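Local coordinates for phospholipase C beta (Meleagris gallopavo, PDB 1JAD), which forms a long, highly helical coiled-coil-like region at the C-terminus of a beta-class phospholipase C and packs against a second copy of itself, at residues Leu83-Glu86 with Leu87-Gly91; Gly48-Arg51 with Arg52-Leu55; Asn135-Asp138 with Ile139-Leu143; Lys142-Ala145 with Lys146-Arg150. All coordinates share one frame; numbering follows the deposited sequence.

Contact 1 (Leu83-Glu86 with Leu87-Gly91); sequences LEME and LIHLG
Met85 and His89 lie one helical turn apart, on adjoining turns of the long helix 75-155 of this helical, coiled-coil-like fold. Met85 is a selenomethionine. Its side chain crosses that of His89 obliquely. SE lies 4.6 Å from the centroid of the His89 ring, 40° off the ring normal, so this is an oblique Met-aromatic contact and not a square approach to the face. The nearest ring atom to SE is His89 NE2, at 4.0 Å. Met85 CG, trans to the backbone N (chi1 -162°), is set by that torsion over one face of the ring, offset toward its border. The chain then bends at both following torsions, and SE stays beside NE2. SE also meets Ile88 CB at 4.2 Å. This side of the helix faces the second subunit: Met85 packs on Arg147 and His89 on Glu144 of that chain.

Leu83 and Leu87 point to a different side. Leu83 CG touches Leu87 CD1 at 4.2 Å, and both leucines are buried. Leu83 packs on Tyr59 and Leu87 on Leu55 of helix 28-64, and both also touch helix 161-245. Glu84 makes a salt bridge to Lys80 of the preceding turn. Glu86 OE2 is hydrogen-bonded to Tyr59 OH of helix 28-64. The backbone keeps the i to i+4 ladder. Its straightest rung runs from His89 N to Met85 O, 2.9 Å, and the same Met85 O lies over a face of the His89 ring, 3.4 Å from His89 CG.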
loop_
_atom_site.group_PDB
_atom_site.type_symbol
_atom_site.label_atom_id
_atom_site.label_comp_id
_atom_site.label_asym_id
_atom_site.label_seq_id
_atom_site.Cartn_x
_atom_site.Cartn_y
_atom_site.Cartn_z
ATOM N N LEU A 83 -36.559 -19.792 -30.132
ATOM C CA LEU A 83 -36.460 -18.364 -29.847
ATOM C C LEU A 83 -36.227 -18.181 -28.356
ATOM O O LEU A 83 -35.339 -17.445 -27.934
ATOM C CB LEU A 83 -37.759 -17.666 -30.240
ATOM C CG LEU A 83 -37.880 -16.185 -29.890
ATOM C CD1 LEU A 83 -36.791 -15.389 -30.587
ATOM C CD2 LEU A 83 -39.254 -15.685 -30.307
ATOM N N GLU A 84 -37.043 -18.873 -27.569
ATOM C CA GLU A 84 -36.961 -18.823 -26.121
ATOM C C GLU A 84 -35.574 -19.157 -25.600
ATOM O O GLU A 84 -35.081 -18.499 -24.684
ATOM C CB GLU A 84 -37.994 -19.775 -25.507
ATOM C CG GLU A 84 -39.430 -19.311 -25.718
ATOM C CD GLU A 84 -40.460 -20.220 -25.068
ATOM O OE1 GLU A 84 -40.352 -20.481 -23.849
ATOM O OE2 GLU A 84 -41.392 -20.660 -25.771
HETATM N N MSE A 85 -34.937 -20.163 -26.194
HETATM C CA MSE A 85 -33.614 -20.574 -25.751
HETATM C C MSE A 85 -32.508 -19.602 -26.165
HETATM O O MSE A 85 -31.509 -19.466 -25.458
HETATM C CB MSE A 85 -33.302 -21.989 -26.251
HETATM C CG MSE A 85 -32.147 -22.667 -25.504
HETATM SE SE MSE A 85 -32.404 -22.776 -23.667
HETATM C CE MSE A 85 -34.034 -23.647 -23.590
ATOM N N GLU A 86 -32.667 -18.928 -27.301
ATOM C CA GLU A 86 -31.656 -17.965 -27.722
ATOM C C GLU A 86 -31.769 -16.701 -26.880
ATOM O O GLU A 86 -30.797 -15.958 -26.720
ATOM C CB GLU A 86 -31.797 -17.624 -29.201
ATOM C CG GLU A 86 -31.243 -18.696 -30.121
ATOM C CD GLU A 86 -31.297 -18.289 -31.582
ATOM O OE1 GLU A 86 -30.804 -17.186 -31.917
ATOM O OE2 GLU A 86 -31.824 -19.078 -32.398
ATOM N N LEU A 87 -32.963 -16.452 -26.352
ATOM C CA LEU A 87 -33.160 -15.305 -25.487
ATOM C C LEU A 87 -32.586 -15.681 -24.128
ATOM O O LEU A 87 -31.894 -14.887 -23.506
ATOM C CB LEU A 87 -34.645 -14.955 -25.360
ATOM C CG LEU A 87 -35.274 -14.294 -26.595
ATOM C CD1 LEU A 87 -36.771 -14.114 -26.352
ATOM C CD2 LEU A 87 -34.599 -12.947 -26.875
ATOM N N ILE A 88 -32.869 -16.897 -23.671
ATOM C CA ILE A 88 -32.330 -17.354 -22.398
ATOM C C ILE A 88 -30.806 -17.221 -22.442
ATOM O O ILE A 88 -30.205 -16.579 -21.575
ATOM C CB ILE A 88 -32.682 -18.826 -22.125
ATOM C CG1 ILE A 88 -34.182 -18.974 -21.866
ATOM C CG2 ILE A 88 -31.886 -19.335 -20.924
ATOM C CD1 ILE A 88 -34.640 -18.336 -20.586
ATOM N N HIS A 89 -30.180 -17.826 -23.452
ATOM C CA HIS A 89 -28.734 -17.740 -23.580
ATOM C C HIS A 89 -28.268 -16.302 -23.641
ATOM O O HIS A 89 -27.258 -15.946 -23.032
ATOM C CB HIS A 89 -28.246 -18.513 -24.804
ATOM C CG HIS A 89 -28.266 -19.999 -24.615
ATOM N ND1 HIS A 89 -27.784 -20.880 -25.559
ATOM C CD2 HIS A 89 -28.696 -20.758 -23.577
ATOM C CE1 HIS A 89 -27.917 -22.117 -25.111
ATOM N NE2 HIS A 89 -28.466 -22.071 -23.911
ATOM N N LEU A 90 -28.996 -15.464 -24.369
ATOM C CA LEU A 90 -28.624 -14.053 -24.447
ATOM C C LEU A 90 -28.676 -13.439 -23.049
ATOM O O LEU A 90 -27.849 -12.600 -22.696
ATOM C CB LEU A 90 -29.581 -13.282 -25.355
ATOM C CG LEU A 90 -29.286 -11.782 -25.345
ATOM C CD1 LEU A 90 -27.871 -11.561 -25.840
ATOM C CD2 LEU A 90 -30.288 -11.035 -26.200
ATOM N N GLY A 91 -29.665 -13.852 -22.263
ATOM C CA GLY A 91 -29.792 -13.332 -20.916
ATOM C C GLY A 91 -28.615 -13.770 -20.068
ATOM O O GLY A 91 -28.036 -12.971 -19.323
#

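Contact 2 (Gly48-Arg51 with Arg52-Leu55); sequences GSKR and REEL
Arg52 N turns back to the carbonyls of two residues of the preceding turn. It bonds Gly48 O at 3.2 Å, and it also makes a weak, strongly bent bond of 2.9 Å to Ser49 O. Ser49 O therefore has two donors, because Glu53 N binds it as well, at 2.8 Å and almost straight (170°). Glu54 N bonds Lys50 O at 2.7 Å. These are the backbone bonds of a continuous alpha helix, with both segments inside helix 28-64.

The side chains add little direct bonding to each other. Where they meet the preceding turn, they mostly do so with CB. Glu54 CB sits 3.0 Å from Lys50 O. The carboxylate of Glu54 stays near the same carbonyl, with OE2 3.8 Å from Lys50 O. Lys50 and Glu53 are three residues apart on the exposed side. Lys50 NZ stays 4.5 Å from Glu53 OE2, which is beyond salt-bridge range. The Arg51 and Glu54 charges are farther apart still.

At this turn Leu55 faces helix 75-155, while Lys50, Glu53 and Glu54 are exposed. Leu55 is buried and packs on Glu86 and Leu87. Arg51 touches Leu90 with CG. Arg52 does so with the root of its side chain, CA and CB. Both arginines are largely exposed overall.

The chemistry implies that the turn is held mainly by its backbone. The loose pairing of Lys50 with Glu53 would probably give a weak, solvent-screened attraction, and would do little to fix either side chain in one position.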
loop_
_atom_site.group_PDB
_atom_site.type_symbol
_atom_site.label_atom_id
_atom_site.label_comp_id
_atom_site.label_asym_id
_atom_site.label_seq_id
_atom_site.Cartn_x
_atom_site.Cartn_y
_atom_site.Cartn_z
ATOM N N GLY A 48 -26.953 -4.560 -25.005
ATOM C CA GLY A 48 -27.797 -5.638 -24.534
ATOM C C GLY A 48 -29.171 -5.595 -25.186
ATOM O O GLY A 48 -29.707 -6.621 -25.606
ATOM N N SER A 49 -29.746 -4.402 -25.279
ATOM C CA SER A 49 -31.061 -4.251 -25.877
ATOM C C SER A 49 -31.008 -4.410 -27.404
ATOM O O SER A 49 -31.811 -5.150 -27.982
ATOM C CB SER A 49 -31.653 -2.895 -25.498
ATOM O OG SER A 49 -32.992 -2.792 -25.950
ATOM N N LYS A 50 -30.071 -3.724 -28.058
ATOM C CA LYS A 50 -29.940 -3.840 -29.509
ATOM C C LYS A 50 -29.857 -5.304 -29.897
ATOM O O LYS A 50 -30.526 -5.745 -30.826
ATOM C CB LYS A 50 -28.684 -3.126 -30.015
ATOM C CG LYS A 50 -28.822 -1.619 -30.199
ATOM C CD LYS A 50 -29.753 -1.278 -31.361
ATOM C CE LYS A 50 -29.774 0.228 -31.624
ATOM N NZ LYS A 50 -30.606 0.599 -32.813
ATOM N N ARG A 51 -29.034 -6.055 -29.174
ATOM C CA ARG A 51 -28.865 -7.469 -29.451
ATOM C C ARG A 51 -30.159 -8.257 -29.271
ATOM O O ARG A 51 -30.413 -9.199 -30.021
ATOM C CB ARG A 51 -27.751 -8.054 -28.577
ATOM C CG ARG A 51 -27.622 -9.563 -28.672
ATOM C CD ARG A 51 -27.580 -10.029 -30.118
ATOM N NE ARG A 51 -27.435 -11.479 -30.239
ATOM C CZ ARG A 51 -26.336 -12.150 -29.908
ATOM N NH1 ARG A 51 -25.279 -11.502 -29.434
ATOM N NH2 ARG A 51 -26.292 -13.469 -30.055
ATOM N N ARG A 52 -30.982 -7.883 -28.292
ATOM C CA ARG A 52 -32.235 -8.601 -28.095
ATOM C C ARG A 52 -33.226 -8.253 -29.206
ATOM O O ARG A 52 -33.932 -9.118 -29.723
ATOM C CB ARG A 52 -32.853 -8.279 -26.729
ATOM C CG ARG A 52 -34.220 -8.925 -26.559
ATOM C CD ARG A 52 -34.762 -8.900 -25.141
ATOM N NE ARG A 52 -34.888 -7.559 -24.585
ATOM C CZ ARG A 52 -35.602 -7.282 -23.497
ATOM N NH1 ARG A 52 -36.250 -8.256 -22.862
ATOM N NH2 ARG A 52 -35.665 -6.037 -23.040
ATOM N N GLU A 53 -33.271 -6.974 -29.555
ATOM C CA GLU A 53 -34.144 -6.477 -30.606
ATOM C C GLU A 53 -33.722 -7.171 -31.897
ATOM O O GLU A 53 -34.538 -7.709 -32.646
ATOM C CB GLU A 53 -33.943 -4.966 -30.730
ATOM C CG GLU A 53 -34.769 -4.266 -31.793
ATOM C CD GLU A 53 -34.440 -2.779 -31.866
ATOM O OE1 GLU A 53 -34.610 -2.077 -30.843
ATOM O OE2 GLU A 53 -34.003 -2.313 -32.941
ATOM N N GLU A 54 -32.418 -7.164 -32.123
ATOM C CA GLU A 54 -31.808 -7.759 -33.296
ATOM C C GLU A 54 -32.084 -9.257 -33.392
ATOM O O GLU A 54 -32.027 -9.838 -34.472
ATOM C CB GLU A 54 -30.312 -7.481 -33.238
ATOM C CG GLU A 54 -29.531 -7.819 -34.472
ATOM C CD GLU A 54 -28.147 -7.209 -34.421
ATOM O OE1 GLU A 54 -27.372 -7.407 -35.382
ATOM O OE2 GLU A 54 -27.839 -6.523 -33.421
ATOM N N LEU A 55 -32.392 -9.873 -32.257
ATOM C CA LEU A 55 -32.689 -11.302 -32.205
ATOM C C LEU A 55 -34.156 -11.554 -32.552
ATOM O O LEU A 55 -34.498 -12.595 -33.118
ATOM C CB LEU A 55 -32.384 -11.863 -30.807
ATOM C CG LEU A 55 -32.627 -13.357 -30.558
ATOM C CD1 LEU A 55 -31.803 -14.191 -31.532
ATOM C CD2 LEU A 55 -32.252 -13.705 -29.128
#

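Contact 3 (Asn135-Asp138 with Ile139-Leu143); sequences NIKD and IKKKL
Lys137 and Lys141 are brought side by side by unlike first torsions. In Lys137 the CG is trans to the backbone N (chi1 -163°). In Lys141 it lies beside the N (chi1 -69°), and the rest of that chain is fully extended. The two chains then point the same way. Lys137 CE comes 3.7 Å from Lys141 NZ, and the two NZ atoms of Lys137 and Lys141 end 4.1 Å apart. Such like charges would tend to repel. Asp138 may ease this. It runs alongside Lys141 with OD1 3.8 Å from Lys141 CD and 4.0 Å from Lys141 NZ, close enough for attraction but too long for a salt bridge. Lys142 bends at its last torsion, and its NZ comes 4.0 Å from Asp138 CB.

All of this lies on helix 75-155, part of an elongated bundle of helices, and the regular i to i+4 backbone bonds run through it. Lys142 N to Asp138 O, 3.0 Å, is a nearly straight example.

The remaining side chains face other parts of the assembly. Lys140 lies close over the preceding turn, with CG 3.0 Å from Ile136 O, but its NZ makes a salt bridge to Asp96 of the second subunit. Ile136 packs on Leu186 of helix 161-245 and on Arg99 of the second subunit. Asn135 ND2 bonds Gln12 O, and Ile139 is buried against Val10.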
loop_
_atom_site.group_PDB
_atom_site.type_symbol
_atom_site.label_atom_id
_atom_site.label_comp_id
_atom_site.label_asym_id
_atom_site.label_seq_id
_atom_site.Cartn_x
_atom_site.Cartn_y
_atom_site.Cartn_z
ATOM N N ASN A 135 12.386 19.268 15.505
ATOM C CA ASN A 135 12.457 19.454 16.953
ATOM C C ASN A 135 13.882 19.223 17.396
ATOM O O ASN A 135 14.427 19.991 18.183
ATOM C CB ASN A 135 11.552 18.477 17.706
ATOM C CG ASN A 135 10.088 18.787 17.523
ATOM O OD1 ASN A 135 9.684 19.946 17.591
ATOM N ND2 ASN A 135 9.278 17.753 17.320
ATOM N N ILE A 136 14.482 18.158 16.878
ATOM C CA ILE A 136 15.858 17.826 17.210
ATOM C C ILE A 136 16.799 18.982 16.930
ATOM O O ILE A 136 17.721 19.238 17.711
ATOM C CB ILE A 136 16.376 16.620 16.408
ATOM C CG1 ILE A 136 15.574 15.374 16.774
ATOM C CG2 ILE A 136 17.877 16.424 16.680
ATOM C CD1 ILE A 136 16.021 14.120 16.039
ATOM N N LYS A 137 16.573 19.681 15.816
ATOM C CA LYS A 137 17.441 20.792 15.464
ATOM C C LYS A 137 17.310 21.927 16.477
ATOM O O LYS A 137 18.310 22.434 16.993
ATOM C CB LYS A 137 17.125 21.312 14.051
ATOM C CG LYS A 137 18.240 22.178 13.476
ATOM C CD LYS A 137 17.961 22.728 12.076
ATOM C CE LYS A 137 16.935 23.857 12.100
ATOM N NZ LYS A 137 16.762 24.508 10.758
ATOM N N ASP A 138 16.077 22.325 16.767
ATOM C CA ASP A 138 15.847 23.412 17.706
ATOM C C ASP A 138 16.171 23.017 19.161
ATOM O O ASP A 138 16.494 23.855 19.998
ATOM C CB ASP A 138 14.419 23.927 17.514
ATOM C CG ASP A 138 14.228 24.598 16.133
ATOM O OD1 ASP A 138 14.877 25.642 15.871
ATOM O OD2 ASP A 138 13.454 24.083 15.294
ATOM N N ILE A 139 16.114 21.731 19.456
ATOM C CA ILE A 139 16.474 21.259 20.784
ATOM C C ILE A 139 17.977 21.497 20.953
ATOM O O ILE A 139 18.433 22.006 21.982
ATOM C CB ILE A 139 16.168 19.749 20.928
ATOM C CG1 ILE A 139 14.662 19.539 21.018
ATOM C CG2 ILE A 139 16.873 19.175 22.140
ATOM C CD1 ILE A 139 14.051 20.248 22.177
ATOM N N LYS A 140 18.749 21.143 19.927
ATOM C CA LYS A 140 20.189 21.327 19.981
ATOM C C LYS A 140 20.560 22.794 20.052
ATOM O O LYS A 140 21.574 23.157 20.655
ATOM C CB LYS A 140 20.872 20.653 18.783
ATOM C CG LYS A 140 20.567 19.164 18.680
ATOM C CD LYS A 140 21.691 18.357 18.035
ATOM C CE LYS A 140 21.905 18.646 16.566
ATOM N NZ LYS A 140 23.074 17.867 16.036
ATOM N N LYS A 141 19.738 23.647 19.452
ATOM C CA LYS A 141 20.012 25.078 19.489
ATOM C C LYS A 141 19.784 25.645 20.888
ATOM O O LYS A 141 20.605 26.407 21.392
ATOM C CB LYS A 141 19.138 25.827 18.483
ATOM C CG LYS A 141 19.471 25.553 17.023
ATOM C CD LYS A 141 18.600 26.416 16.110
ATOM C CE LYS A 141 18.876 26.148 14.635
ATOM N NZ LYS A 141 18.012 26.985 13.736
ATOM N N LYS A 142 18.659 25.290 21.507
ATOM C CA LYS A 142 18.359 25.766 22.854
ATOM C C LYS A 142 19.373 25.215 23.837
ATOM O O LYS A 142 19.988 25.949 24.585
ATOM C CB LYS A 142 16.963 25.320 23.312
ATOM C CG LYS A 142 15.803 25.944 22.562
ATOM C CD LYS A 142 14.473 25.473 23.148
ATOM C CE LYS A 142 13.284 26.072 22.400
ATOM N NZ LYS A 142 13.254 25.672 20.955
ATOM N N LEU A 143 19.550 23.909 23.828
ATOM C CA LEU A 143 20.476 23.285 24.759
ATOM C C LEU A 143 21.856 23.896 24.729
ATOM O O LEU A 143 22.466 24.132 25.775
ATOM C CB LEU A 143 20.574 21.788 24.480
ATOM C CG LEU A 143 19.395 20.939 24.954
ATOM C CD1 LEU A 143 19.676 19.474 24.635
ATOM C CD2 LEU A 143 19.223 21.124 26.455
#

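Contact 4 (Lys142-Ala145 with Lys146-Arg150); sequences KLEA and KRLDR
Glu144 and Arg147 form the salt bridge of this contact, three residues apart on one helix. Glu144 OE1 takes Arg147 NH2 at 3.2 Å and, more weakly, Arg147 NE at 3.4 Å. It therefore lies at the edge of the guanidinium group, near its plane. NH2 points at OE1 within the guanidinium plane, but it meets OE1 on the anti side, 29° out of the carboxylate plane. The two planes are 50° apart. A bend in Glu144 after CG swings the carboxylate up the helix to that edge. Glu144 OE1 also receives a weak hydrogen bond from His89 NE2 of the second subunit, and Arg147 NH1 makes a weak one to Asn172 OD1. The pair is thus part of the join between helix 75-155, helix 161-245 and the neighbouring chain in this antiparallel helical fold.

Backbone bonds carry the turn itself. Lys146 N binds Lys142 O at 2.8 Å, Arg147 N binds Leu143 O at 3.0 Å, and Asp149 N binds Ala145 O at 3.1 Å.

Van der Waals contacts come last. Lys146 CG rests 3.1 Å from Lys142 O. Within 146-150 itself, Lys146 CB sits over the centre of one face of the Arg150 guanidinium, 4.0 Å above its plane. Leu143 points to helix 161-245, where it packs on Glu178 and Val179.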
loop_
_atom_site.group_PDB
_atom_site.type_symbol
_atom_site.label_atom_id
_atom_site.label_comp_id
_atom_site.label_asym_id
_atom_site.label_seq_id
_atom_site.Cartn_x
_atom_site.Cartn_y
_atom_site.Cartn_z
ATOM N N LYS A 142 18.659 25.290 21.507
ATOM C CA LYS A 142 18.359 25.766 22.854
ATOM C C LYS A 142 19.373 25.215 23.837
ATOM O O LYS A 142 19.988 25.949 24.585
ATOM C CB LYS A 142 16.963 25.320 23.312
ATOM C CG LYS A 142 15.803 25.944 22.562
ATOM C CD LYS A 142 14.473 25.473 23.148
ATOM C CE LYS A 142 13.284 26.072 22.400
ATOM N NZ LYS A 142 13.254 25.672 20.955
ATOM N N LEU A 143 19.550 23.909 23.828
ATOM C CA LEU A 143 20.476 23.285 24.759
ATOM C C LEU A 143 21.856 23.896 24.729
ATOM O O LEU A 143 22.466 24.132 25.775
ATOM C CB LEU A 143 20.574 21.788 24.480
ATOM C CG LEU A 143 19.395 20.939 24.954
ATOM C CD1 LEU A 143 19.676 19.474 24.635
ATOM C CD2 LEU A 143 19.223 21.124 26.455
ATOM N N GLU A 144 22.337 24.182 23.526
ATOM C CA GLU A 144 23.664 24.734 23.375
ATOM C C GLU A 144 23.687 26.214 23.748
ATOM O O GLU A 144 24.721 26.752 24.176
ATOM C CB GLU A 144 24.139 24.477 21.948
ATOM C CG GLU A 144 25.640 24.367 21.833
ATOM C CD GLU A 144 26.262 25.713 21.814
ATOM O OE1 GLU A 144 27.485 25.818 22.053
ATOM O OE2 GLU A 144 25.502 26.664 21.526
ATOM N N ALA A 145 22.533 26.866 23.622
ATOM C CA ALA A 145 22.408 28.269 23.991
ATOM C C ALA A 145 22.495 28.351 25.505
ATOM O O ALA A 145 23.157 29.235 26.050
ATOM C CB ALA A 145 21.075 28.816 23.529
ATOM N N LYS A 146 21.805 27.429 26.176
ATOM C CA LYS A 146 21.793 27.361 27.639
ATOM C C LYS A 146 23.224 27.116 28.123
ATOM O O LYS A 146 23.695 27.737 29.083
ATOM C CB LYS A 146 20.907 26.200 28.120
ATOM C CG LYS A 146 19.477 26.194 27.596
ATOM C CD LYS A 146 18.747 27.478 27.950
ATOM C CE LYS A 146 17.290 27.418 27.504
ATOM N NZ LYS A 146 16.570 26.295 28.178
ATOM N N ARG A 147 23.912 26.204 27.441
ATOM C CA ARG A 147 25.287 25.866 27.783
ATOM C C ARG A 147 26.139 27.128 27.811
ATOM O O ARG A 147 26.785 27.417 28.828
ATOM C CB ARG A 147 25.864 24.879 26.766
ATOM C CG ARG A 147 27.163 24.215 27.196
ATOM C CD ARG A 147 27.765 23.456 26.022
ATOM N NE ARG A 147 28.287 24.371 25.008
ATOM C CZ ARG A 147 29.474 24.967 25.092
ATOM N NH1 ARG A 147 30.252 24.734 26.143
ATOM N NH2 ARG A 147 29.884 25.796 24.135
ATOM N N LEU A 148 26.140 27.886 26.710
ATOM C CA LEU A 148 26.934 29.113 26.659
ATOM C C LEU A 148 26.603 30.028 27.830
ATOM O O LEU A 148 27.501 30.561 28.482
ATOM C CB LEU A 148 26.700 29.915 25.364
ATOM C CG LEU A 148 27.355 29.644 24.007
ATOM C CD1 LEU A 148 28.829 29.359 24.224
ATOM C CD2 LEU A 148 26.716 28.493 23.323
ATOM N N ASP A 149 25.308 30.215 28.078
ATOM C CA ASP A 149 24.843 31.089 29.154
ATOM C C ASP A 149 25.268 30.590 30.542
ATOM O O ASP A 149 25.695 31.383 31.386
ATOM C CB ASP A 149 23.320 31.242 29.078
ATOM C CG ASP A 149 22.791 32.312 30.020
ATOM O OD1 ASP A 149 22.642 32.043 31.234
ATOM O OD2 ASP A 149 22.542 33.443 29.544
ATOM N N ARG A 150 25.162 29.285 30.782
ATOM C CA ARG A 150 25.572 28.752 32.071
ATOM C C ARG A 150 27.050 29.040 32.288
ATOM O O ARG A 150 27.463 29.393 33.393
ATOM C CB ARG A 150 25.310 27.253 32.136
ATOM C CG ARG A 150 23.841 26.888 32.224
ATOM C CD ARG A 150 23.658 25.419 31.882
ATOM N NE ARG A 150 22.260 24.998 31.831
ATOM C CZ ARG A 150 21.860 23.857 31.277
ATOM N NH1 ARG A 150 22.755 23.034 30.730
ATOM N NH2 ARG A 150 20.573 23.536 31.262
#

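Contact 2 comes first along the chain, on helix 28-64. Contacts 1, 3 and 4 follow in that order on helix 75-155. Contacts 1 and 2 touch, with centres about 11 Å apart, so they mark where the two helices pack on each other. Contacts 3 and 4 overlap at Lys142 and Leu143, with centres about 10 Å apart. These two pairs lie on opposite sides of the chain's centre; contacts 1 and 4 have centres about 88 Å apart. Yet contact 4 meets contact 1 of the second subunit. The distant ends of the long helix thus meet across the dimer, consistent with an antiparallel pairing.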